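Long-range contacts in putative polyketide synthase (Brevibacillus brevis, PDB 5HU7), which probably removes water from beta-hydroxyacyl chains bound to an acyl carrier protein, acting as the dehydratase domain of a trans-AT polyketide synthase: residues A[162-167]-A[220-225]; A[171-176]-A[216-221]; A[153-158]-A[181-186]; A[187-192]-A[259-264]. All blocks are in the same frame, centred on the assembly; numbering follows the deposited sequence.

Contact 1: A[162-167]-A[220-225]; sequences YELLKE and TRYLIT
L165 and L164, consecutive leucines of helix 158-167, lean on R221 and Y222 of helix 212-227. The latter is the long helix embraced by a curved antiparallel sheet in the hotdog fold, which polyketide synthase dehydratases carry twice. The two helical segments cross at 57° with their axes 10.5 Å apart, a spacing that leaves room for leucine-sized side chains between them.

L165 supplies the buried, well-packed part. Its CG stands anti to the carbonyl carbon (chi1 -78°), which brings methyl CD2 against the flank of the partner helix, 4.0 Å from R221 CB, with Y222 N and the T225 hydroxyl also close by. A branched aliphatic residue suits this place because its methyl group meets both R221 CB and the backbone of Y222, and L165 also packs on F176 of the following loop.

The outer side is looser. L164 is largely exposed to solvent, yet its CD2 comes to 3.5 Å from Y222 CE1, approaching the ring obliquely while the two side chains cross at about a right angle. Y222 itself is buried, the hydroxyl end of its side chain reaching E154 and L156 of strand 154-157 and making a weak hydrogen bond with R184 NE.

At the L165 side, T225 folds its hydroxyl back on its own helix: OG1 donates to R221 O at 2.9 Å, from the opposite face of that carbonyl to T225 N.

Contact 2: A[171-176]-A[216-221]; sequences ADHSEF and LLPSTR
H173 and R221 meet at about a right angle, with NH1 of R221 donating a weak hydrogen bond to ND1 of H173 (3.1 Å, bent to 120° at the hydrogen). The same NH1 lies 3.0 Å from D172 O, and the guanidinium plane is turned 72° from the imidazole. A171 CB rests on the aliphatic part of R221, 4.0 Å from its CD, so the long chain is used for its carbons as well as its N-H groups. Losing the guanidinium to a leucine in its place would probably leave H173 ND1 without its donor and the imidazole freer to turn.

Around this pair stand L217 and P218. L217 CG sits over the centre of the guanidinium, 3.7 Å above its plane, and CD2 touches H173 CE1; P218 CD lies over one face of the imidazole. The loop 171-176 is thus laid along helix 212-227, the central helix of this hotdog unit. Proline fits the kink there, since its N makes no bond to the preceding turn. P218 CB also presses close to F176 CE2, at 3.3 Å. Behind them L165 of helix 158-167 touches F176, P218 and R221, while L217 backs onto M296 of strand 287-298.

Contact 3: A[153-158]-A[181-186]; sequences SEILTA and QVYRAP
S153 and E154 both face R184 across an antiparallel pairing, forming a classic beta bulge. R184 O accepts from S153 N at 2.8 Å, nearly along the C=O axis, and only weakly from E154 N at 3.4 Å. Beyond the bulge the backbone bonding is regular: R184 N donates to E154 O, and L156 and V182 exchange two bonds, L156 N to V182 O being nearly straight (169°).

Apolar contacts lie on both sides of the strands. I155 and Y183 point the same way from a non-hydrogen-bonded pair; CD1 of I155 reaches 3.7 Å from Y183 CE2, and CG2 lies over the rim of one ring face. On the other side L156 and V182 are buried, as their aliphatic character suits.

The polar group is R184. A bend at chi3 (58°) turns its guanidinium back toward the bulge, where S153 OG lies over one face, 2.9 Å from NH2 but without hydrogen-bond geometry. E154 OE2 stays 4.1 Å from NH2, opposite charges beyond a salt bridge, so the attraction is probably modest.

Strand 154-157 is the outermost strand at that end of the sheet within this chain, while strand 179-185 bonds on to strand 188-193; L156 and V182 pack on C161 of helix 158-167 and Y222 of helix 212-227, and T157 is the N-cap of helix 158-167.

Contact 4: A[187-192]-A[259-264]; sequences GHVLVK and ALIRFS
V189, V191 and I261 form the apolar centre, all on one face of an antiparallel strand pair. V189 CG2 meets I261 CB at 3.7 Å, and V191 CG2 comes to 4.0 Å from I261 CD1, the beta-branched chains crossing each other at a slant. A259 faces V191 and, being small, leaves space for L216 of helix 212-227 to rest on it. Across the sheet, L190 CD1 touches L260 CB at 4.1 Å.

Four backbone bonds fix this register. V189 and I261 exchange two, I261 N to V189 O at 2.9 Å and almost straight (173°), and V191 and A259 exchange two more. The strands belong to the curved sheet of a hotdog unit: V189, V191, A259 and I261 lie on the face turned to helix 212-227, whereas L190 and R262 touch helix 145-150 on the other.

Farther out, H188 holds its CG between the backbone N and carbonyl carbon (chi1 76°), which sets the imidazole beside L260; L260 CD1 is 3.7 Å from ND1, a buried nitrogen with no partner in the model. R262 runs alongside H188, its extended chain bringing NH1 to 3.8 Å from H188 CD2 with the guanidinium steeply turned against the imidazole. Cutting this chain back to an alanine here would probably uncover the outer side of the imidazole and open a gap against L148. At the very edge, G187 O lies 3.7 Å from R262 CA; G187 has a positive phi (88°), where a side chain would jam against the preceding carbonyl.

In the fold
All four contacts belong to the second hotdog half of the domain. Helix 212-227 serves both contact 1 and contact 2, whose centres are about 7 Å apart and which share T220 and R221. Contacts 3 and 4, about 10 Å apart between centres, are joined in one sheet, since strands 179-185 and 188-193 are bonded neighbours. Contact 3 closes before contact 4 opens along the chain, whereas contacts 1 and 2 interleave with both. The chain runs from edge strand 154-157 through helix 158-167 and its loop, back through two strands, then into helix 212-227 and, after strand 241-249, strand 258-263. Pieces distant in sequence thus pack around helix 212-227: helix 158-167, its loop and the sheet.

Contact 1: A[162-167]-A[220-225]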
# COMPACT_ATOMS: atom_id res chain seq x y z
N TYR A 162 -16.30 -34.83 -21.31
CA TYR A 162 -17.09 -35.08 -20.09
C TYR A 162 -17.59 -36.49 -20.07
O TYR A 162 -17.45 -37.17 -19.05
CB TYR A 162 -18.29 -34.13 -20.00
CG TYR A 162 -19.38 -34.57 -19.04
CD1 TYR A 162 -19.24 -34.41 -17.66
CD2 TYR A 162 -20.57 -35.13 -19.51
CE1 TYR A 162 -20.22 -34.83 -16.77
CE2 TYR A 162 -21.58 -35.52 -18.63
CZ TYR A 162 -21.41 -35.36 -17.26
OH TYR A 162 -22.39 -35.73 -16.36
N GLU A 163 -18.21 -36.92 -21.18
CA GLU A 163 -18.79 -38.27 -21.28
C GLU A 163 -17.73 -39.36 -21.04
O GLU A 163 -18.01 -40.35 -20.39
CB GLU A 163 -19.44 -38.48 -22.66
CG GLU A 163 -20.70 -37.67 -22.90
CD GLU A 163 -21.96 -38.18 -22.21
OE1 GLU A 163 -22.37 -39.32 -22.49
OE2 GLU A 163 -22.55 -37.41 -21.42
N LEU A 164 -16.54 -39.19 -21.66
CA LEU A 164 -15.41 -40.10 -21.51
C LEU A 164 -14.78 -39.99 -20.10
O LEU A 164 -14.33 -41.01 -19.58
CB LEU A 164 -14.33 -39.79 -22.57
CG LEU A 164 -13.02 -40.60 -22.49
CD1 LEU A 164 -13.28 -42.10 -22.56
CD2 LEU A 164 -12.07 -40.20 -23.60
N LEU A 165 -14.71 -38.78 -19.51
CA LEU A 165 -14.15 -38.64 -18.16
C LEU A 165 -15.07 -39.28 -17.13
O LEU A 165 -14.59 -39.96 -16.24
CB LEU A 165 -13.88 -37.18 -17.78
CG LEU A 165 -12.65 -36.52 -18.36
CD1 LEU A 165 -12.44 -35.15 -17.74
CD2 LEU A 165 -11.41 -37.35 -18.14
N LYS A 166 -16.40 -39.09 -17.28
CA LYS A 166 -17.40 -39.70 -16.40
C LYS A 166 -17.25 -41.24 -16.36
O LYS A 166 -17.46 -41.84 -15.30
CB LYS A 166 -18.81 -39.32 -16.85
CG LYS A 166 -19.91 -39.71 -15.87
CD LYS A 166 -21.27 -39.27 -16.36
CE LYS A 166 -22.33 -39.31 -15.28
NZ LYS A 166 -22.59 -40.68 -14.78
N GLU A 167 -16.88 -41.86 -17.50
CA GLU A 167 -16.66 -43.30 -17.63
C GLU A 167 -15.61 -43.76 -16.60
O GLU A 167 -15.85 -44.73 -15.89
CB GLU A 167 -16.17 -43.65 -19.05
CG GLU A 167 -16.13 -45.13 -19.36
CD GLU A 167 -15.86 -45.46 -20.81
OE1 GLU A 167 -15.07 -44.73 -21.45
OE2 GLU A 167 -16.42 -46.47 -21.30
N THR A 220 -6.29 -31.99 -18.57
CA THR A 220 -5.12 -32.73 -18.09
C THR A 220 -5.54 -34.15 -17.76
O THR A 220 -4.81 -35.10 -18.09
CB THR A 220 -4.37 -32.06 -16.92
OG1 THR A 220 -5.16 -32.04 -15.72
CG2 THR A 220 -3.87 -30.66 -17.25
N ARG A 221 -6.72 -34.31 -17.15
CA ARG A 221 -7.28 -35.63 -16.83
C ARG A 221 -7.49 -36.47 -18.09
O ARG A 221 -7.27 -37.67 -18.08
CB ARG A 221 -8.59 -35.51 -16.06
CG ARG A 221 -8.40 -35.01 -14.65
CD ARG A 221 -9.73 -34.61 -14.06
NE ARG A 221 -9.64 -34.25 -12.64
CZ ARG A 221 -10.65 -33.77 -11.92
NH1 ARG A 221 -11.84 -33.59 -12.48
NH2 ARG A 221 -10.47 -33.47 -10.64
N TYR A 222 -7.90 -35.81 -19.19
CA TYR A 222 -8.09 -36.47 -20.49
C TYR A 222 -6.74 -36.95 -21.04
O TYR A 222 -6.67 -38.03 -21.63
CB TYR A 222 -8.81 -35.53 -21.48
CG TYR A 222 -8.94 -36.10 -22.87
CD1 TYR A 222 -9.39 -37.40 -23.07
CD2 TYR A 222 -8.57 -35.36 -23.99
CE1 TYR A 222 -9.43 -37.97 -24.35
CE2 TYR A 222 -8.62 -35.91 -25.27
CZ TYR A 222 -9.07 -37.21 -25.44
OH TYR A 222 -9.15 -37.79 -26.69
N LEU A 223 -5.66 -36.18 -20.85
CA LEU A 223 -4.33 -36.60 -21.28
C LEU A 223 -3.85 -37.79 -20.43
O LEU A 223 -3.43 -38.82 -20.97
CB LEU A 223 -3.32 -35.42 -21.15
CG LEU A 223 -1.86 -35.70 -21.54
CD1 LEU A 223 -1.74 -36.25 -22.97
CD2 LEU A 223 -1.01 -34.46 -21.36
N ILE A 224 -3.96 -37.64 -19.09
CA ILE A 224 -3.56 -38.65 -18.09
C ILE A 224 -4.28 -40.00 -18.29
O ILE A 224 -3.60 -41.03 -18.31
CB ILE A 224 -3.72 -38.09 -16.64
CG1 ILE A 224 -2.66 -36.99 -16.38
CG2 ILE A 224 -3.61 -39.22 -15.59
CD1 ILE A 224 -2.99 -36.04 -15.23
N THR A 225 -5.63 -40.00 -18.47
CA THR A 225 -6.40 -41.26 -18.67
C THR A 225 -6.11 -42.00 -20.00
O THR A 225 -6.22 -43.23 -20.03
CB THR A 225 -7.92 -41.03 -18.52
OG1 THR A 225 -8.35 -40.01 -19.43
CG2 THR A 225 -8.32 -40.69 -17.08

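Contact 2: A[171-176]-A[216-221]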
# COMPACT_ATOMS: atom_id res chain seq x y z
N ALA A 171 -11.06 -39.99 -12.46
CA ALA A 171 -11.31 -38.69 -13.08
C ALA A 171 -12.80 -38.46 -13.38
O ALA A 171 -13.45 -39.36 -13.87
CB ALA A 171 -10.52 -38.57 -14.37
N ASP A 172 -13.31 -37.25 -13.09
CA ASP A 172 -14.68 -36.79 -13.37
C ASP A 172 -14.83 -35.36 -12.83
O ASP A 172 -14.38 -35.08 -11.72
CB ASP A 172 -15.78 -37.69 -12.76
CG ASP A 172 -17.18 -37.36 -13.25
OD1 ASP A 172 -17.31 -36.84 -14.39
OD2 ASP A 172 -18.15 -37.67 -12.53
N HIS A 173 -15.46 -34.46 -13.62
CA HIS A 173 -15.62 -33.04 -13.26
C HIS A 173 -17.07 -32.57 -13.49
O HIS A 173 -17.92 -33.33 -13.94
CB HIS A 173 -14.64 -32.20 -14.11
CG HIS A 173 -14.17 -30.94 -13.46
ND1 HIS A 173 -13.42 -30.96 -12.30
CD2 HIS A 173 -14.34 -29.66 -13.85
CE1 HIS A 173 -13.18 -29.69 -12.00
NE2 HIS A 173 -13.70 -28.87 -12.92
N SER A 174 -17.33 -31.30 -13.13
CA SER A 174 -18.64 -30.66 -13.30
C SER A 174 -18.78 -29.92 -14.64
O SER A 174 -19.52 -30.41 -15.50
CB SER A 174 -18.91 -29.70 -12.13
OG SER A 174 -20.10 -28.95 -12.28
N GLU A 175 -18.10 -28.75 -14.83
CA GLU A 175 -18.26 -27.94 -16.04
C GLU A 175 -17.03 -27.86 -16.99
O GLU A 175 -15.87 -27.80 -16.57
CB GLU A 175 -18.76 -26.53 -15.69
CG GLU A 175 -17.74 -25.57 -15.12
CD GLU A 175 -18.29 -24.17 -14.94
OE1 GLU A 175 -17.55 -23.20 -15.23
OE2 GLU A 175 -19.48 -24.04 -14.58
N PHE A 176 -17.35 -27.86 -18.31
CA PHE A 176 -16.42 -27.80 -19.44
C PHE A 176 -16.94 -26.63 -20.32
O PHE A 176 -16.99 -26.74 -21.55
CB PHE A 176 -16.47 -29.13 -20.24
CG PHE A 176 -16.19 -30.38 -19.43
CD1 PHE A 176 -17.06 -30.79 -18.44
CD2 PHE A 176 -15.11 -31.19 -19.73
CE1 PHE A 176 -16.77 -31.89 -17.65
CE2 PHE A 176 -14.86 -32.34 -18.99
CZ PHE A 176 -15.68 -32.67 -17.93
N LEU A 216 -8.62 -26.37 -17.84
CA LEU A 216 -7.40 -27.14 -17.95
C LEU A 216 -7.47 -28.46 -17.21
O LEU A 216 -7.06 -29.48 -17.75
CB LEU A 216 -6.21 -26.32 -17.44
CG LEU A 216 -5.78 -25.14 -18.32
CD1 LEU A 216 -4.62 -24.38 -17.68
CD2 LEU A 216 -5.37 -25.59 -19.69
N LEU A 217 -7.97 -28.45 -15.99
CA LEU A 217 -8.08 -29.67 -15.19
C LEU A 217 -8.78 -30.83 -15.93
O LEU A 217 -8.13 -31.85 -16.11
CB LEU A 217 -8.74 -29.35 -13.83
CG LEU A 217 -8.96 -30.54 -12.89
CD1 LEU A 217 -7.66 -31.37 -12.68
CD2 LEU A 217 -9.49 -30.05 -11.56
N PRO A 218 -10.01 -30.71 -16.47
CA PRO A 218 -10.59 -31.83 -17.24
C PRO A 218 -9.73 -32.25 -18.45
O PRO A 218 -9.68 -33.43 -18.81
CB PRO A 218 -11.97 -31.32 -17.68
CG PRO A 218 -11.98 -29.86 -17.44
CD PRO A 218 -10.97 -29.58 -16.36
N SER A 219 -9.01 -31.27 -19.04
CA SER A 219 -8.11 -31.48 -20.17
C SER A 219 -6.85 -32.25 -19.77
O SER A 219 -6.37 -33.05 -20.58
CB SER A 219 -7.72 -30.13 -20.80
OG SER A 219 -8.84 -29.31 -21.08
N THR A 220 -6.29 -31.99 -18.57
CA THR A 220 -5.12 -32.73 -18.09
C THR A 220 -5.54 -34.15 -17.76
O THR A 220 -4.81 -35.10 -18.09
CB THR A 220 -4.37 -32.06 -16.92
OG1 THR A 220 -5.16 -32.04 -15.72
CG2 THR A 220 -3.87 -30.66 -17.25
N ARG A 221 -6.72 -34.31 -17.15
CA ARG A 221 -7.28 -35.63 -16.83
C ARG A 221 -7.49 -36.47 -18.09
O ARG A 221 -7.27 -37.67 -18.08
CB ARG A 221 -8.59 -35.51 -16.06
CG ARG A 221 -8.40 -35.01 -14.65
CD ARG A 221 -9.73 -34.61 -14.06
NE ARG A 221 -9.64 -34.25 -12.64
CZ ARG A 221 -10.65 -33.77 -11.92
NH1 ARG A 221 -11.84 -33.59 -12.48
NH2 ARG A 221 -10.47 -33.47 -10.64

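Contact 3: A[153-158]-A[181-186]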
# COMPACT_ATOMS: atom_id res chain seq x y z
N SER A 153 -5.31 -37.48 -33.81
CA SER A 153 -5.98 -38.74 -34.07
C SER A 153 -7.48 -38.63 -33.74
O SER A 153 -8.28 -39.39 -34.27
CB SER A 153 -5.34 -39.84 -33.23
OG SER A 153 -5.35 -39.52 -31.85
N GLU A 154 -7.85 -37.69 -32.86
CA GLU A 154 -9.23 -37.43 -32.50
C GLU A 154 -9.42 -35.94 -32.23
O GLU A 154 -8.49 -35.26 -31.81
CB GLU A 154 -9.59 -38.18 -31.20
CG GLU A 154 -9.89 -39.65 -31.39
CD GLU A 154 -10.57 -40.31 -30.20
OE1 GLU A 154 -10.94 -39.58 -29.25
OE2 GLU A 154 -10.74 -41.55 -30.23
N ILE A 155 -10.65 -35.46 -32.44
CA ILE A 155 -11.09 -34.11 -32.10
C ILE A 155 -12.40 -34.30 -31.36
O ILE A 155 -13.33 -34.89 -31.88
CB ILE A 155 -11.25 -33.14 -33.27
CG1 ILE A 155 -10.00 -33.17 -34.15
CG2 ILE A 155 -11.54 -31.73 -32.75
CD1 ILE A 155 -10.08 -32.33 -35.34
N LEU A 156 -12.45 -33.82 -30.13
CA LEU A 156 -13.60 -33.99 -29.26
C LEU A 156 -14.31 -32.70 -29.00
O LEU A 156 -13.68 -31.69 -28.79
CB LEU A 156 -13.15 -34.53 -27.90
CG LEU A 156 -12.55 -35.93 -27.93
CD1 LEU A 156 -11.07 -35.89 -28.33
CD2 LEU A 156 -12.63 -36.56 -26.55
N THR A 157 -15.63 -32.78 -28.89
CA THR A 157 -16.45 -31.64 -28.47
C THR A 157 -16.31 -31.52 -26.91
O THR A 157 -15.79 -32.42 -26.27
CB THR A 157 -17.90 -31.91 -28.78
OG1 THR A 157 -18.30 -33.04 -28.02
CG2 THR A 157 -18.16 -32.14 -30.28
N ALA A 158 -16.82 -30.46 -26.27
CA ALA A 158 -16.74 -30.42 -24.79
C ALA A 158 -17.55 -31.61 -24.15
O ALA A 158 -17.04 -32.27 -23.24
CB ALA A 158 -17.27 -29.10 -24.25
N GLN A 181 -13.19 -27.08 -28.12
CA GLN A 181 -12.88 -28.39 -28.69
C GLN A 181 -11.53 -28.84 -28.24
O GLN A 181 -10.71 -28.03 -27.82
CB GLN A 181 -12.97 -28.36 -30.23
CG GLN A 181 -12.23 -27.19 -30.87
CD GLN A 181 -12.47 -27.10 -32.36
OE1 GLN A 181 -12.03 -27.94 -33.13
NE2 GLN A 181 -13.17 -26.07 -32.79
N VAL A 182 -11.28 -30.15 -28.30
CA VAL A 182 -10.00 -30.71 -27.88
C VAL A 182 -9.43 -31.52 -29.00
O VAL A 182 -10.05 -32.47 -29.44
CB VAL A 182 -10.14 -31.55 -26.60
CG1 VAL A 182 -8.83 -32.21 -26.23
CG2 VAL A 182 -10.64 -30.68 -25.46
N TYR A 183 -8.23 -31.17 -29.42
CA TYR A 183 -7.45 -31.90 -30.44
C TYR A 183 -6.50 -32.85 -29.72
O TYR A 183 -5.60 -32.40 -29.04
CB TYR A 183 -6.62 -30.91 -31.24
CG TYR A 183 -7.43 -29.96 -32.10
CD1 TYR A 183 -7.83 -28.73 -31.62
CD2 TYR A 183 -7.64 -30.23 -33.44
CE1 TYR A 183 -8.50 -27.82 -32.42
CE2 TYR A 183 -8.29 -29.31 -34.27
CZ TYR A 183 -8.74 -28.12 -33.74
OH TYR A 183 -9.38 -27.20 -34.54
N ARG A 184 -6.66 -34.16 -29.90
CA ARG A 184 -5.79 -35.12 -29.25
C ARG A 184 -4.83 -35.72 -30.22
O ARG A 184 -5.20 -36.20 -31.28
CB ARG A 184 -6.54 -36.29 -28.59
CG ARG A 184 -5.55 -37.19 -27.78
CD ARG A 184 -6.10 -38.42 -27.12
NE ARG A 184 -6.73 -39.34 -28.08
CZ ARG A 184 -6.07 -40.19 -28.88
NH1 ARG A 184 -4.74 -40.25 -28.86
NH2 ARG A 184 -6.75 -40.98 -29.71
N ALA A 185 -3.62 -35.84 -29.75
CA ALA A 185 -2.60 -36.51 -30.51
C ALA A 185 -1.85 -37.38 -29.53
O ALA A 185 -1.95 -37.17 -28.32
CB ALA A 185 -1.65 -35.49 -31.10
N PRO A 186 -1.02 -38.32 -30.01
CA PRO A 186 -0.19 -39.09 -29.08
C PRO A 186 0.82 -38.16 -28.41
O PRO A 186 1.52 -37.42 -29.11
CB PRO A 186 0.48 -40.12 -30.01
CG PRO A 186 -0.38 -40.14 -31.23
CD PRO A 186 -0.76 -38.72 -31.40

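Contact 4: A[187-192]-A[259-264]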
# COMPACT_ATOMS: atom_id res chain seq x y z
N GLY A 187 0.80 -38.10 -27.08
CA GLY A 187 1.68 -37.22 -26.31
C GLY A 187 1.20 -35.80 -26.03
O GLY A 187 1.88 -35.09 -25.28
N HIS A 188 0.06 -35.36 -26.63
CA HIS A 188 -0.44 -34.01 -26.35
C HIS A 188 -1.94 -33.82 -26.57
O HIS A 188 -2.57 -34.56 -27.30
CB HIS A 188 0.33 -32.92 -27.15
CG HIS A 188 -0.01 -32.80 -28.61
ND1 HIS A 188 -1.21 -32.23 -29.05
CD2 HIS A 188 0.75 -33.07 -29.70
CE1 HIS A 188 -1.18 -32.26 -30.37
NE2 HIS A 188 -0.01 -32.73 -30.81
N VAL A 189 -2.47 -32.77 -25.94
CA VAL A 189 -3.83 -32.31 -26.14
C VAL A 189 -3.74 -30.83 -26.41
O VAL A 189 -2.97 -30.14 -25.75
CB VAL A 189 -4.83 -32.66 -25.00
CG1 VAL A 189 -5.00 -34.15 -24.87
CG2 VAL A 189 -4.40 -32.07 -23.66
N LEU A 190 -4.41 -30.35 -27.47
CA LEU A 190 -4.45 -28.93 -27.80
C LEU A 190 -5.89 -28.52 -27.56
O LEU A 190 -6.79 -29.00 -28.24
CB LEU A 190 -4.01 -28.63 -29.24
CG LEU A 190 -4.16 -27.18 -29.68
CD1 LEU A 190 -3.09 -26.31 -29.03
CD2 LEU A 190 -4.14 -27.07 -31.22
N VAL A 191 -6.10 -27.70 -26.54
CA VAL A 191 -7.44 -27.30 -26.15
C VAL A 191 -7.75 -25.95 -26.74
O VAL A 191 -6.99 -25.01 -26.50
CB VAL A 191 -7.54 -27.21 -24.59
CG1 VAL A 191 -8.96 -26.86 -24.17
CG2 VAL A 191 -7.11 -28.51 -23.94
N LYS A 192 -8.87 -25.84 -27.43
CA LYS A 192 -9.33 -24.54 -27.93
C LYS A 192 -10.23 -23.98 -26.82
O LYS A 192 -11.21 -24.62 -26.43
CB LYS A 192 -10.10 -24.67 -29.23
CG LYS A 192 -10.50 -23.32 -29.81
CD LYS A 192 -10.95 -23.44 -31.24
CE LYS A 192 -11.52 -22.15 -31.77
NZ LYS A 192 -12.84 -21.82 -31.15
N ALA A 259 -4.53 -23.88 -25.23
CA ALA A 259 -3.60 -24.45 -24.27
C ALA A 259 -3.08 -25.76 -24.86
O ALA A 259 -3.87 -26.61 -25.22
CB ALA A 259 -4.30 -24.71 -22.94
N LEU A 260 -1.77 -25.87 -25.03
CA LEU A 260 -1.13 -27.10 -25.48
C LEU A 260 -0.62 -27.77 -24.22
O LEU A 260 0.12 -27.15 -23.49
CB LEU A 260 0.02 -26.82 -26.43
CG LEU A 260 0.80 -28.05 -26.95
CD1 LEU A 260 -0.06 -28.92 -27.81
CD2 LEU A 260 2.00 -27.62 -27.71
N ILE A 261 -1.06 -29.01 -23.93
CA ILE A 261 -0.67 -29.71 -22.72
C ILE A 261 0.06 -30.97 -23.13
O ILE A 261 -0.41 -31.70 -24.00
CB ILE A 261 -1.89 -30.06 -21.83
CG1 ILE A 261 -2.73 -28.80 -21.46
CG2 ILE A 261 -1.45 -30.78 -20.55
CD1 ILE A 261 -4.19 -29.11 -21.26
N ARG A 262 1.20 -31.23 -22.48
CA ARG A 262 2.06 -32.38 -22.71
C ARG A 262 2.56 -32.89 -21.36
O ARG A 262 2.49 -32.17 -20.36
CB ARG A 262 3.32 -31.94 -23.49
CG ARG A 262 3.12 -31.42 -24.92
CD ARG A 262 4.49 -31.09 -25.50
NE ARG A 262 4.47 -30.41 -26.81
CZ ARG A 262 4.34 -30.99 -28.00
NH1 ARG A 262 4.15 -32.31 -28.08
NH2 ARG A 262 4.37 -30.27 -29.11
N PHE A 263 3.17 -34.06 -21.37
CA PHE A 263 3.87 -34.58 -20.20
C PHE A 263 5.26 -34.00 -20.26
O PHE A 263 5.84 -33.93 -21.36
CB PHE A 263 4.01 -36.10 -20.23
CG PHE A 263 2.72 -36.80 -19.98
CD1 PHE A 263 2.17 -36.85 -18.70
CD2 PHE A 263 2.02 -37.40 -21.04
CE1 PHE A 263 0.95 -37.48 -18.48
CE2 PHE A 263 0.83 -38.06 -20.80
CZ PHE A 263 0.29 -38.09 -19.52
N SER A 264 5.81 -33.59 -19.10
CA SER A 264 7.17 -33.02 -19.03
C SER A 264 8.18 -34.16 -19.21
O SER A 264 7.93 -35.28 -18.75
CB SER A 264 7.37 -32.28 -17.71
OG SER A 264 7.60 -33.17 -16.63